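Local coordinates for protein glutamate receptor 1 (PDB 4IO2) that binds glutamate in the cleft of its two-lobed ligand-binding domain, the part present here, and probably couples this to opening of an ion channel in the whole receptor, at residues T68-A73 with G84-T89; D118-L123 with V176-I181; E142-R147 with D201-T206; E164-L169 with C193-V198. All blocks are in the same frame, centred on the assembly; numbering follows the deposited sequence. Where two conformers were deposited one is given.

Interaction 1: residues T68-A73 with G84-T89; sequences TGLVLA and GDITVT. With GLU (glutamic acid), chain E.
Val71, on helix 67-75, faces Ile86 in the loop that leads into helix 90-93, their CA atoms 8.7 Å apart. The loop enters through an inverse gamma turn centred on Asp85, closed by a weak bond from Ile86 N to Gly84 O. Both branches of Ile86 reach the helix. CD1, at the end of the longer branch, meets Leu70 CD2 at 3.8 Å, the two side chains crossing at about a right angle, while CG2 lies 4.2 Å from Val71 CG2. On the helix, chi1 of Leu70 (178°) sets CG opposite the backbone N and sends CD2 into the contact.

In the clamshell of the periplasmic-binding-protein fold, this loop contributes to the wall of the agonist cleft. The helix lies behind Ile86, and the loop turns backbone atoms and the Thr87 hydroxyl to the bound glutamate. The ligand amino group gives hydrogen bonds to Asp85 O and to Thr87 OG1, each 2.8 Å from the ligand N. Thr87 N returns a nearly straight one (168°) to the ligand carboxylate O, also at 2.8 Å. Arg92, which binds the same ligand, packs on both Val71 and Ile86, and the carboxylate of Asp85 is held by Tyr67 and Ser17.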
loop_
_atom_site.group_PDB
_atom_site.type_symbol
_atom_site.label_atom_id
_atom_site.label_comp_id
_atom_site.label_asym_id
_atom_site.label_seq_id
_atom_site.Cartn_x
_atom_site.Cartn_y
_atom_site.Cartn_z
ATOM N N THR A 68 5.866 4.247 18.533
ATOM C CA THR A 68 4.793 5.147 18.884
ATOM C C THR A 68 5.340 6.406 19.573
ATOM O O THR A 68 4.800 7.502 19.354
ATOM C CB THR A 68 3.659 4.436 19.643
ATOM O OG1 THR A 68 3.041 3.524 18.737
ATOM C CG2 THR A 68 2.593 5.463 20.082
ATOM N N GLY A 69 6.453 6.278 20.304
ATOM C CA GLY A 69 7.131 7.450 20.888
ATOM C C GLY A 69 7.628 8.460 19.848
ATOM O O GLY A 69 7.516 9.689 20.032
ATOM N N LEU A 70 8.162 7.961 18.742
ATOM C CA LEU A 70 8.602 8.815 17.640
ATOM C C LEU A 70 7.409 9.580 17.057
ATOM O O LEU A 70 7.507 10.802 16.788
ATOM C CB LEU A 70 9.292 7.967 16.560
ATOM C CG LEU A 70 9.768 8.740 15.325
ATOM C CD1 LEU A 70 10.807 9.768 15.663
ATOM C CD2 LEU A 70 10.278 7.748 14.330
ATOM N N VAL A 71 6.291 8.884 16.837
ATOM C CA VAL A 71 5.090 9.525 16.310
ATOM C C VAL A 71 4.621 10.636 17.269
ATOM O O VAL A 71 4.294 11.748 16.838
ATOM C CB VAL A 71 4.001 8.461 16.082
ATOM C CG1 VAL A 71 2.665 9.065 15.773
ATOM C CG2 VAL A 71 4.447 7.519 14.961
ATOM N N LEU A 72 4.568 10.325 18.564
ATOM C CA LEU A 72 4.161 11.311 19.553
ATOM C C LEU A 72 5.097 12.517 19.599
ATOM O O LEU A 72 4.653 13.654 19.763
ATOM C CB LEU A 72 4.087 10.656 20.943
ATOM C CG LEU A 72 2.874 9.744 21.120
ATOM C CD1 LEU A 72 3.096 8.785 22.291
ATOM C CD2 LEU A 72 1.629 10.553 21.325
ATOM N N ALA A 73 6.383 12.272 19.460
ATOM C CA ALA A 73 7.378 13.357 19.437
ATOM C C ALA A 73 7.134 14.266 18.241
ATOM O O ALA A 73 7.160 15.502 18.381
ATOM C CB ALA A 73 8.783 12.785 19.413
ATOM N N GLY A 84 10.965 6.338 8.239
ATOM C CA GLY A 84 11.495 5.073 8.668
ATOM C C GLY A 84 10.533 3.950 8.359
ATOM O O GLY A 84 9.587 4.058 7.557
ATOM N N ASP A 85 10.786 2.809 8.994
ATOM C CA ASP A 85 9.905 1.633 8.929
ATOM C C ASP A 85 8.771 1.813 9.933
ATOM O O ASP A 85 8.685 1.096 10.916
ATOM C CB ASP A 85 10.684 0.329 9.180
ATOM C CG ASP A 85 11.583 0.329 10.429
ATOM O OD1 ASP A 85 11.935 1.378 10.974
ATOM O OD2 ASP A 85 11.991 -0.798 10.852
ATOM N N ILE A 86 7.920 2.819 9.654
ATOM C CA ILE A 86 6.881 3.259 10.569
ATOM C C ILE A 86 5.529 2.872 9.999
ATOM O O ILE A 86 5.112 3.352 8.934
ATOM C CB ILE A 86 6.931 4.786 10.768
ATOM C CG1 ILE A 86 8.319 5.256 11.230
ATOM C CG2 ILE A 86 5.916 5.223 11.761
ATOM C CD1 ILE A 86 8.546 6.757 11.051
ATOM N N THR A 87 4.865 1.930 10.676
ATOM C CA THR A 87 3.593 1.434 10.220
ATOM C C THR A 87 2.463 2.450 10.344
ATOM O O THR A 87 2.286 3.089 11.378
ATOM C CB THR A 87 3.233 0.145 10.965
ATOM O OG1 THR A 87 4.311 -0.788 10.828
ATOM C CG2 THR A 87 1.941 -0.505 10.430
ATOM N N VAL A 88 1.660 2.573 9.291
ATOM C CA VAL A 88 0.465 3.431 9.290
ATOM C C VAL A 88 -0.622 2.679 10.031
ATOM O O VAL A 88 -1.012 1.567 9.647
ATOM C CB VAL A 88 0.047 3.731 7.854
ATOM C CG1 VAL A 88 -1.163 4.655 7.870
ATOM C CG2 VAL A 88 1.220 4.367 7.080
ATOM N N THR A 89 -1.093 3.230 11.138
ATOM C CA THR A 89 -2.153 2.599 11.931
ATOM C C THR A 89 -3.270 3.592 12.213
ATOM O O THR A 89 -3.077 4.781 12.193
ATOM C CB THR A 89 -1.680 2.064 13.299
ATOM O OG1 THR A 89 -1.401 3.165 14.141
ATOM C CG2 THR A 89 -0.417 1.166 13.182
HETATM N N GLU E . 6.939 -0.849 11.921
HETATM C CA GLU E . 6.710 -1.052 13.354
HETATM C C GLU E . 5.927 0.123 13.935
HETATM O O GLU E . 5.814 1.175 13.254
HETATM C CB GLU E . 8.013 -1.226 14.140
HETATM C CG GLU E . 8.928 -2.370 13.690
HETATM C CD GLU E . 8.412 -3.781 13.974
HETATM O OE1 GLU E . 7.393 -3.909 14.649
HETATM O OE2 GLU E . 9.095 -4.759 13.571
HETATM O OXT GLU E . 5.409 -0.004 15.069
#

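Interaction 2: residues D118-L123 with V176-I181; sequences DGMDDL and VSFMDI. With GLU (glutamic acid), chain E.
Leu123 pushes its CD2 methyl against the rim of the Phe178 ring, near the ring plane and 3.5 Å from Phe178 CE1, where helix 120-125 packs on strand 177-180. Met120 adds a Met-aromatic contact from an oblique direction: its SD stands 5.5 Å from the centroid of the Phe178 ring, with CE 4.2 Å from Phe178 CE1. Leu123 CD2 also touches Val176 CG2 at 3.9 Å, the two side chains lying alongside and running in opposing senses. Phe178 CG lies opposite its own carbonyl carbon (chi1 -62°), which swings the ring toward the helix although the CB itself does not point there.

Farther out, Phe202 packs edge-to-face with Phe178, and Asp118 N bonds to Asp122 OD2 at 2.9 Å, tying the turn before the helix to the helix's first turn. Phe178 O accepts from Arg136, which itself binds the glutamate, and the strand then delivers Asp180 to the pocket. There the Asp180 carboxylate takes the ligand ammonium on OD2, 2.8 Å from the ligand N, while OD1 receives Asn105 ND2. Were Asp180 an alanine, the ammonium would probably lose its carboxylate counter-charge and the Asn105 amide one of its acceptors. The backbone grips the other end of the ligand, Asp180 N pointing almost straight (177°) at glutamate OE2, 3.1 Å away.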
loop_
_atom_site.group_PDB
_atom_site.type_symbol
_atom_site.label_atom_id
_atom_site.label_comp_id
_atom_site.label_asym_id
_atom_site.label_seq_id
_atom_site.Cartn_x
_atom_site.Cartn_y
_atom_site.Cartn_z
ATOM N N ASP A 118 3.951 -23.888 14.263
ATOM C CA ASP A 118 3.583 -23.947 12.837
ATOM C C ASP A 118 3.124 -22.584 12.290
ATOM O O ASP A 118 3.161 -22.316 11.076
ATOM C CB ASP A 118 2.471 -24.997 12.644
ATOM C CG ASP A 118 2.876 -26.392 13.152
ATOM O OD1 ASP A 118 3.775 -27.007 12.533
ATOM O OD2 ASP A 118 2.302 -26.879 14.164
ATOM N N GLY A 119 2.703 -21.705 13.186
ATOM C CA GLY A 119 2.150 -20.429 12.773
ATOM C C GLY A 119 1.229 -19.848 13.831
ATOM O O GLY A 119 1.259 -20.234 15.000
ATOM N N MET A 120 0.385 -18.921 13.407
ATOM C CA MET A 120 -0.405 -18.131 14.330
ATOM C C MET A 120 -1.413 -18.937 15.158
ATOM O O MET A 120 -1.742 -18.547 16.272
ATOM C CB MET A 120 -1.132 -17.046 13.550
ATOM C CG MET A 120 -1.857 -16.073 14.423
ATOM S SD MET A 120 -0.743 -15.055 15.457
ATOM C CE MET A 120 0.095 -14.015 14.291
ATOM N N ASP A 121 -1.884 -20.067 14.645
ATOM C CA ASP A 121 -2.843 -20.876 15.416
ATOM C C ASP A 121 -2.256 -21.334 16.745
ATOM O O ASP A 121 -2.940 -21.397 17.750
ATOM C CB ASP A 121 -3.296 -22.105 14.631
ATOM C CG ASP A 121 -4.260 -21.757 13.524
ATOM O OD1 ASP A 121 -4.840 -20.649 13.582
ATOM O OD2 ASP A 121 -4.442 -22.593 12.608
ATOM N N ASP A 122 -0.966 -21.629 16.752
ATOM C CA ASP A 122 -0.336 -22.110 17.972
ATOM C C ASP A 122 -0.310 -21.030 19.061
ATOM O O ASP A 122 -0.330 -21.338 20.240
ATOM C CB ASP A 122 1.067 -22.667 17.678
ATOM C CG ASP A 122 1.022 -24.027 16.982
ATOM O OD1 ASP A 122 0.012 -24.742 17.129
ATOM O OD2 ASP A 122 1.994 -24.383 16.279
ATOM N N LEU A 123 -0.324 -19.752 18.678
ATOM C CA LEU A 123 -0.378 -18.679 19.669
ATOM C C LEU A 123 -1.807 -18.435 20.120
ATOM O O LEU A 123 -2.032 -17.990 21.240
ATOM C CB LEU A 123 0.176 -17.347 19.099
ATOM C CG LEU A 123 1.683 -17.170 18.989
ATOM C CD1 LEU A 123 2.187 -18.220 18.077
ATOM C CD2 LEU A 123 2.028 -15.780 18.461
ATOM N N VAL A 176 8.378 -16.949 20.970
ATOM C CA VAL A 176 8.084 -16.239 19.731
ATOM C C VAL A 176 8.057 -14.748 20.005
ATOM O O VAL A 176 7.828 -14.293 21.124
ATOM C CB VAL A 176 6.735 -16.649 19.105
ATOM C CG1 VAL A 176 6.713 -18.100 18.690
ATOM C CG2 VAL A 176 5.582 -16.354 20.085
ATOM N N SER A 177 8.287 -13.969 18.950
ATOM C CA SER A 177 7.863 -12.563 18.921
ATOM C C SER A 177 7.343 -12.264 17.514
ATOM O O SER A 177 7.236 -13.180 16.679
ATOM C CB SER A 177 9.024 -11.642 19.293
ATOM O OG SER A 177 8.568 -10.292 19.488
ATOM N N PHE A 178 6.949 -10.997 17.265
ATOM C CA PHE A 178 6.472 -10.553 15.954
ATOM C C PHE A 178 7.475 -9.529 15.448
ATOM O O PHE A 178 8.055 -8.762 16.237
ATOM C CB PHE A 178 5.140 -9.792 16.074
ATOM C CG PHE A 178 3.970 -10.579 16.619
ATOM C CD1 PHE A 178 3.970 -11.957 16.635
ATOM C CD2 PHE A 178 2.853 -9.907 17.107
ATOM C CE1 PHE A 178 2.886 -12.650 17.136
ATOM C CE2 PHE A 178 1.762 -10.589 17.577
ATOM C CZ PHE A 178 1.788 -11.967 17.602
ATOM N N MET A 179 7.659 -9.492 14.145
ATOM C CA MET A 179 8.591 -8.547 13.519
ATOM C C MET A 179 8.167 -8.282 12.093
ATOM O O MET A 179 7.688 -9.164 11.403
ATOM C CB MET A 179 9.999 -9.094 13.595
ATOM C CG MET A 179 11.040 -8.120 13.147
ATOM S SD MET A 179 12.721 -8.815 13.450
ATOM C CE MET A 179 13.729 -7.408 12.922
ATOM N N ASP A 180 8.262 -7.030 11.667
ATOM C CA ASP A 180 8.009 -6.685 10.274
ATOM C C ASP A 180 8.826 -7.565 9.345
ATOM O O ASP A 180 9.993 -7.850 9.603
ATOM C CB ASP A 180 8.411 -5.256 9.989
ATOM C CG ASP A 180 7.528 -4.212 10.645
ATOM O OD1 ASP A 180 6.339 -4.507 10.975
ATOM O OD2 ASP A 180 8.054 -3.079 10.745
ATOM N N ILE A 181 8.241 -7.921 8.210
ATOM C CA ILE A 181 8.861 -8.912 7.344
ATOM C C ILE A 181 10.178 -8.457 6.728
ATOM O O ILE A 181 11.103 -9.271 6.597
ATOM C CB ILE A 181 7.866 -9.362 6.224
ATOM C CG1 ILE A 181 8.402 -10.554 5.443
ATOM C CG2 ILE A 181 7.470 -8.186 5.290
ATOM C CD1 ILE A 181 7.340 -11.144 4.499
HETATM N N GLU E . 6.939 -0.849 11.921
HETATM C CA GLU E . 6.710 -1.052 13.354
HETATM C C GLU E . 5.927 0.123 13.935
HETATM O O GLU E . 5.814 1.175 13.254
HETATM C CB GLU E . 8.013 -1.226 14.140
HETATM C CG GLU E . 8.928 -2.370 13.690
HETATM C CD GLU E . 8.412 -3.781 13.974
HETATM O OE1 GLU E . 7.393 -3.909 14.649
HETATM O OE2 GLU E . 9.095 -4.759 13.571
HETATM O OXT GLU E . 5.409 -0.004 15.069
#

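Interaction 3: residues E142-R147 with D201-T206; sequences EDYYLR and DFDKST
Helix 140-148, whose first residue Ala140 binds glutamate through its backbone N, packs by Tyr144 onto Phe202 and Asp203, where the long strand 200-211 of the antiparallel sheet turns a corner. Phe202 CD2 sits over one face of the Tyr144 ring, displaced toward its rim and 3.6 Å from Tyr144 CZ. The rings are inclined to each other at 48°, with centroids 4.8 Å apart. The phenyl group reaches this place through chi1 of Phe202 (61°), which puts CG between the backbone N and carbonyl carbon.

Asp203, at the corner itself, brings CB to 4.0 Å from Tyr144 CD2, its carboxylate turned 54° from the ring plane. The hydroxyl of Tyr144 is hydrogen-bonded to Lys124 NZ, so the tyrosine is fixed at its far end as well, and Met120 lies against both Tyr144 and Phe202. Without the ring and hydroxyl, as with a leucine in place of Tyr144, Phe202 would probably lose the flat face that its CD2 rests on and Lys124 its hydroxyl partner. Toward the second subunit, Arg147 packs on Glu230 of that chain.

Arg147 and Asp203, too far apart for a salt bridge, are bridged by a water, which lies in the guanidinium plane, accepts from Arg147 NH2 at 3.0 Å and donates to Asp203 OD1 at 2.7 Å.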
loop_
_atom_site.group_PDB
_atom_site.type_symbol
_atom_site.label_atom_id
_atom_site.label_comp_id
_atom_site.label_asym_id
_atom_site.label_seq_id
_atom_site.Cartn_x
_atom_site.Cartn_y
_atom_site.Cartn_z
ATOM N N GLU A 142 2.037 -4.675 19.048
ATOM C CA GLU A 142 1.391 -4.649 20.358
ATOM C C GLU A 142 -0.110 -4.547 20.190
ATOM O O GLU A 142 -0.861 -5.269 20.850
ATOM C CB GLU A 142 1.923 -3.515 21.238
ATOM C CG GLU A 142 1.298 -3.467 22.616
ATOM C CD GLU A 142 1.777 -2.291 23.486
ATOM O OE1 GLU A 142 2.434 -1.345 22.934
ATOM O OE2 GLU A 142 1.530 -2.353 24.729
ATOM N N ASP A 143 -0.572 -3.672 19.289
ATOM C CA ASP A 143 -2.023 -3.615 19.141
ATOM C C ASP A 143 -2.616 -4.835 18.452
ATOM O O ASP A 143 -3.748 -5.223 18.766
ATOM C CB ASP A 143 -2.506 -2.301 18.567
ATOM C CG ASP A 143 -2.263 -1.145 19.539
ATOM O OD1 ASP A 143 -2.585 -1.246 20.766
ATOM O OD2 ASP A 143 -1.654 -0.186 19.100
ATOM N N TYR A 144 -1.857 -5.471 17.561
ATOM C CA TYR A 144 -2.306 -6.730 16.989
ATOM C C TYR A 144 -2.488 -7.769 18.094
ATOM O O TYR A 144 -3.498 -8.472 18.139
ATOM C CB TYR A 144 -1.322 -7.239 15.907
ATOM C CG TYR A 144 -1.768 -8.525 15.296
ATOM C CD1 TYR A 144 -1.468 -9.743 15.902
ATOM C CD2 TYR A 144 -2.500 -8.542 14.114
ATOM C CE1 TYR A 144 -1.890 -10.921 15.346
ATOM C CE2 TYR A 144 -2.936 -9.714 13.564
ATOM C CZ TYR A 144 -2.626 -10.897 14.178
ATOM O OH TYR A 144 -3.072 -12.083 13.631
ATOM N N TYR A 145 -1.488 -7.900 18.946
ATOM C CA TYR A 145 -1.549 -8.860 20.039
ATOM C C TYR A 145 -2.792 -8.626 20.878
ATOM O O TYR A 145 -3.529 -9.588 21.211
ATOM C CB TYR A 145 -0.290 -8.746 20.889
ATOM C CG TYR A 145 -0.283 -9.715 22.045
ATOM C CD1 TYR A 145 -0.895 -9.390 23.239
ATOM C CD2 TYR A 145 0.342 -10.963 21.944
ATOM C CE1 TYR A 145 -0.912 -10.249 24.303
ATOM C CE2 TYR A 145 0.311 -11.843 22.999
ATOM C CZ TYR A 145 -0.304 -11.469 24.183
ATOM O OH TYR A 145 -0.338 -12.318 25.262
ATOM N N LEU A 146 -3.015 -7.375 21.275
ATOM C CA LEU A 146 -4.092 -7.059 22.200
ATOM C C LEU A 146 -5.472 -7.330 21.575
ATOM O O LEU A 146 -6.397 -7.768 22.273
ATOM C CB LEU A 146 -3.987 -5.605 22.668
ATOM C CG LEU A 146 -2.796 -5.297 23.584
ATOM C CD1 LEU A 146 -2.650 -3.798 23.805
ATOM C CD2 LEU A 146 -2.867 -6.072 24.884
ATOM N N ARG A 147 -5.612 -7.139 20.267
ATOM C CA ARG A 147 -6.885 -7.439 19.615
ATOM C C ARG A 147 -7.083 -8.923 19.286
ATOM O O ARG A 147 -8.193 -9.436 19.421
ATOM C CB ARG A 147 -7.049 -6.626 18.333
ATOM C CG ARG A 147 -8.417 -6.853 17.648
ATOM C CD ARG A 147 -8.542 -6.122 16.303
ATOM N NE ARG A 147 -7.523 -6.635 15.401
ATOM C CZ ARG A 147 -6.416 -5.991 15.054
ATOM N NH1 ARG A 147 -6.194 -4.736 15.442
ATOM N NH2 ARG A 147 -5.538 -6.624 14.287
ATOM N N ASP A 201 2.312 -14.647 6.548
ATOM C CA ASP A 201 2.376 -13.225 6.837
ATOM C C ASP A 201 1.049 -12.813 7.494
ATOM O O ASP A 201 0.005 -13.458 7.264
ATOM C CB ASP A 201 2.629 -12.420 5.545
ATOM C CG ASP A 201 3.782 -12.998 4.671
ATOM O OD1 ASP A 201 4.677 -13.694 5.189
ATOM O OD2 ASP A 201 3.812 -12.724 3.449
ATOM N N PHE A 202 1.085 -11.770 8.324
ATOM C CA PHE A 202 -0.143 -11.233 8.869
ATOM C C PHE A 202 -0.056 -9.714 9.043
ATOM O O PHE A 202 1.020 -9.123 8.968
ATOM C CB PHE A 202 -0.495 -11.955 10.175
ATOM C CG PHE A 202 0.533 -11.817 11.271
ATOM C CD1 PHE A 202 1.655 -12.622 11.298
ATOM C CD2 PHE A 202 0.381 -10.883 12.291
ATOM C CE1 PHE A 202 2.615 -12.494 12.305
ATOM C CE2 PHE A 202 1.342 -10.756 13.301
ATOM C CZ PHE A 202 2.464 -11.555 13.295
ATOM N N ASP A 203 -1.193 -9.090 9.305
ATOM C CA ASP A 203 -1.285 -7.641 9.481
ATOM C C ASP A 203 -0.710 -6.860 8.307
ATOM O O ASP A 203 0.161 -6.002 8.475
ATOM C CB ASP A 203 -0.637 -7.184 10.797
ATOM C CG ASP A 203 -1.154 -5.847 11.276
ATOM O OD1 ASP A 203 -2.365 -5.595 11.160
ATOM O OD2 ASP A 203 -0.344 -4.995 11.703
ATOM N N LYS A 204 -1.197 -7.185 7.125
ATOM C CA LYS A 204 -0.850 -6.463 5.907
ATOM C C LYS A 204 -1.071 -4.988 6.145
ATOM O O LYS A 204 -2.145 -4.553 6.627
ATOM C CB LYS A 204 -1.701 -6.927 4.730
ATOM C CG LYS A 204 -1.616 -8.423 4.448
ATOM C CD LYS A 204 -0.237 -8.990 4.675
ATOM C CE LYS A 204 -0.203 -10.507 4.465
ATOM N NZ LYS A 204 -1.540 -11.154 4.522
ATOM N N SER A 205 -0.044 -4.209 5.841
ATOM C CA SER A 205 -0.022 -2.821 6.208
ATOM C C SER A 205 0.931 -2.053 5.283
ATOM O O SER A 205 1.397 -2.575 4.287
ATOM C CB SER A 205 0.392 -2.753 7.699
ATOM O OG SER A 205 1.616 -3.470 7.927
ATOM N N THR A 206 1.219 -0.815 5.641
ATOM C CA THR A 206 2.113 0.033 4.872
ATOM C C THR A 206 3.021 0.827 5.782
ATOM O O THR A 206 2.670 1.044 6.946
ATOM C CB THR A 206 1.310 1.033 4.002
ATOM O OG1 THR A 206 0.432 1.807 4.849
ATOM C CG2 THR A 206 0.452 0.326 2.928
HETATM O O HOH W 1 -3.378 -4.721 13.556
#

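Interaction 4: residues E164-L169 with C193-V198; sequences EMYDSL and CNLTLV
Tyr166 of helix 162-170 and Leu195, first residue of strand 195-198, bring the two backbones to 8.2 Å between their CA atoms, a gap spanned by side chains alone. Helix and strand belong to one lobe of the periplasmic-binding-protein-like clamshell, the helix packed on the lobe's antiparallel sheet. Leu195 does the spanning: with chi1 at -65°, which sets CG beside the backbone N, the isobutyl group extends toward the helix, where its two methyl groups part. CD1 reaches Tyr166 CD1 at 3.9 Å, meeting the ring obliquely, with the two side chains at about a right angle. CD2 comes to 4.1 Å from Leu169 CB, almost one helical turn farther on. One leucine therefore rests against two successive positions of the same helix face, and the contact is wholly apolar.

Within the helix, Glu164 O receives two donors from Ser168: the backbone N at 2.9 Å and the hydroxyl OG at 2.8 Å. They come from opposite faces of the carbonyl plane, the hydroxyl tilted 29° from it, which gives the buried serine hydroxyl an acceptor within its own helix.

The loop before the strand is tied by the Cys193-Cys247 disulfide to the end of the chain. Around the contact, Tyr166 packs on Val187 and Leu195 on Thr188, both of helix 181-190, while Leu169 lies on Leu110 of strand 103-112, with which strand 195-198 pairs antiparallel.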
loop_
_atom_site.group_PDB
_atom_site.type_symbol
_atom_site.label_atom_id
_atom_site.label_comp_id
_atom_site.label_asym_id
_atom_site.label_seq_id
_atom_site.Cartn_x
_atom_site.Cartn_y
_atom_site.Cartn_z
ATOM N N GLU A 164 16.550 -6.785 22.992
ATOM C CA GLU A 164 15.929 -7.599 24.032
ATOM C C GLU A 164 15.123 -8.745 23.395
ATOM O O GLU A 164 15.080 -9.851 23.951
ATOM C CB GLU A 164 15.069 -6.739 24.988
ATOM C CG GLU A 164 15.102 -7.231 26.420
ATOM C CD GLU A 164 14.076 -6.612 27.355
ATOM O OE1 GLU A 164 13.460 -5.597 27.002
ATOM O OE2 GLU A 164 13.913 -7.149 28.478
ATOM N N MET A 165 14.473 -8.483 22.256
ATOM C CA MET A 165 13.744 -9.537 21.565
ATOM C C MET A 165 14.729 -10.663 21.209
ATOM O O MET A 165 14.466 -11.823 21.494
ATOM C CB MET A 165 13.012 -8.981 20.347
ATOM C CG MET A 165 12.173 -9.931 19.568
ATOM S SD MET A 165 11.305 -9.068 18.256
ATOM C CE MET A 165 12.650 -8.473 17.206
ATOM N N TYR A 166 15.824 -10.335 20.519
ATOM C CA TYR A 166 16.762 -11.375 20.067
ATOM C C TYR A 166 17.321 -12.140 21.265
ATOM O O TYR A 166 17.332 -13.382 21.292
ATOM C CB TYR A 166 17.923 -10.774 19.248
ATOM C CG TYR A 166 17.525 -9.882 18.092
ATOM C CD1 TYR A 166 16.482 -10.225 17.233
ATOM C CD2 TYR A 166 18.160 -8.674 17.881
ATOM C CE1 TYR A 166 16.139 -9.416 16.176
ATOM C CE2 TYR A 166 17.818 -7.852 16.818
ATOM C CZ TYR A 166 16.796 -8.213 15.984
ATOM O OH TYR A 166 16.439 -7.380 14.950
ATOM N N ASP A 167 17.764 -11.401 22.271
ATOM C CA ASP A 167 18.388 -12.030 23.444
ATOM C C ASP A 167 17.407 -12.924 24.213
ATOM O O ASP A 167 17.784 -13.991 24.716
ATOM C CB ASP A 167 18.944 -10.962 24.369
ATOM C CG ASP A 167 20.119 -10.210 23.757
ATOM O OD1 ASP A 167 20.629 -10.639 22.717
ATOM O OD2 ASP A 167 20.533 -9.177 24.314
ATOM N N SER A 168 16.149 -12.529 24.298
ATOM C CA SER A 168 15.179 -13.306 25.051
ATOM C C SER A 168 14.817 -14.609 24.330
ATOM O O SER A 168 14.578 -15.624 24.959
ATOM C CB SER A 168 13.921 -12.481 25.303
ATOM O OG SER A 168 14.223 -11.374 26.118
ATOM N N LEU A 169 14.753 -14.559 23.002
ATOM C CA LEU A 169 14.594 -15.771 22.234
ATOM C C LEU A 169 15.805 -16.677 22.418
ATOM O O LEU A 169 15.648 -17.854 22.727
ATOM C CB LEU A 169 14.438 -15.418 20.762
ATOM C CG LEU A 169 13.027 -14.952 20.399
ATOM C CD1 LEU A 169 13.057 -14.309 19.011
ATOM C CD2 LEU A 169 12.031 -16.105 20.475
ATOM N N CYS A 193 21.753 -15.977 12.533
ATOM C CA CYS A 193 21.577 -17.111 11.662
ATOM C C CYS A 193 20.830 -18.264 12.347
ATOM O O CYS A 193 20.355 -19.167 11.665
ATOM C CB CYS A 193 22.950 -17.565 11.145
ATOM S SG CYS A 193 23.876 -16.256 10.239
ATOM N N ASN A 194 20.712 -18.225 13.675
ATOM C CA ASN A 194 20.004 -19.265 14.419
ATOM C C ASN A 194 18.596 -18.871 14.872
ATOM O O ASN A 194 17.939 -19.551 15.675
ATOM C CB ASN A 194 20.833 -19.710 15.637
ATOM C CG ASN A 194 22.178 -20.287 15.248
ATOM O OD1 ASN A 194 22.305 -21.017 14.247
ATOM N ND2 ASN A 194 23.193 -19.984 16.058
ATOM N N LEU A 195 18.135 -17.740 14.367
ATOM C CA LEU A 195 16.734 -17.343 14.508
ATOM C C LEU A 195 16.103 -17.534 13.136
ATOM O O LEU A 195 16.816 -17.535 12.143
ATOM C CB LEU A 195 16.603 -15.864 14.956
ATOM C CG LEU A 195 17.146 -15.563 16.344
ATOM C CD1 LEU A 195 16.916 -14.114 16.723
ATOM C CD2 LEU A 195 16.545 -16.447 17.432
ATOM N N THR A 196 14.780 -17.654 13.081
ATOM C CA THR A 196 14.062 -17.898 11.829
ATOM C C THR A 196 12.616 -17.378 11.900
ATOM O O THR A 196 12.151 -16.949 12.962
ATOM C CB THR A 196 14.091 -19.402 11.451
ATOM O OG1 THR A 196 13.744 -19.556 10.062
ATOM C CG2 THR A 196 13.164 -20.232 12.349
ATOM N N LEU A 197 11.922 -17.424 10.761
ATOM C CA LEU A 197 10.544 -16.974 10.647
ATOM C C LEU A 197 9.664 -18.161 10.365
ATOM O O LEU A 197 10.121 -19.137 9.760
ATOM C CB LEU A 197 10.426 -15.959 9.495
ATOM C CG LEU A 197 11.492 -14.841 9.520
ATOM C CD1 LEU A 197 11.326 -13.907 8.354
ATOM C CD2 LEU A 197 11.402 -14.070 10.817
ATOM N N VAL A 198 8.405 -18.092 10.779
ATOM C CA VAL A 198 7.447 -19.178 10.557
ATOM C C VAL A 198 6.037 -18.640 10.336
ATOM O O VAL A 198 5.679 -17.578 10.845
ATOM C CB VAL A 198 7.458 -20.205 11.750
ATOM C CG1 VAL A 198 6.811 -19.612 13.018
ATOM C CG2 VAL A 198 6.802 -21.566 11.358
#

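From the N terminus, interaction 1 closes first, a short loop of ten residues between helix 67-75 and the cleft loop, complete before the others open. Interactions 2, 3 and 4 then open in that order, at 118-123, 142-147 and 164-169, but close in another: 176-181, 193-198, 201-206. Interaction 2 thus crosses both 3 and 4, whereas 4 lies entirely within the span of 3. All three of these set a helix against the sheet built around strand 103-112. Interactions 2 and 3 share one aromatic cluster, and Met165 and Tyr166 link 4 to strand 177-180. Glutamate joins interactions 1 and 2 across the cleft, while Val88 and Thr206 connect 1 to 3.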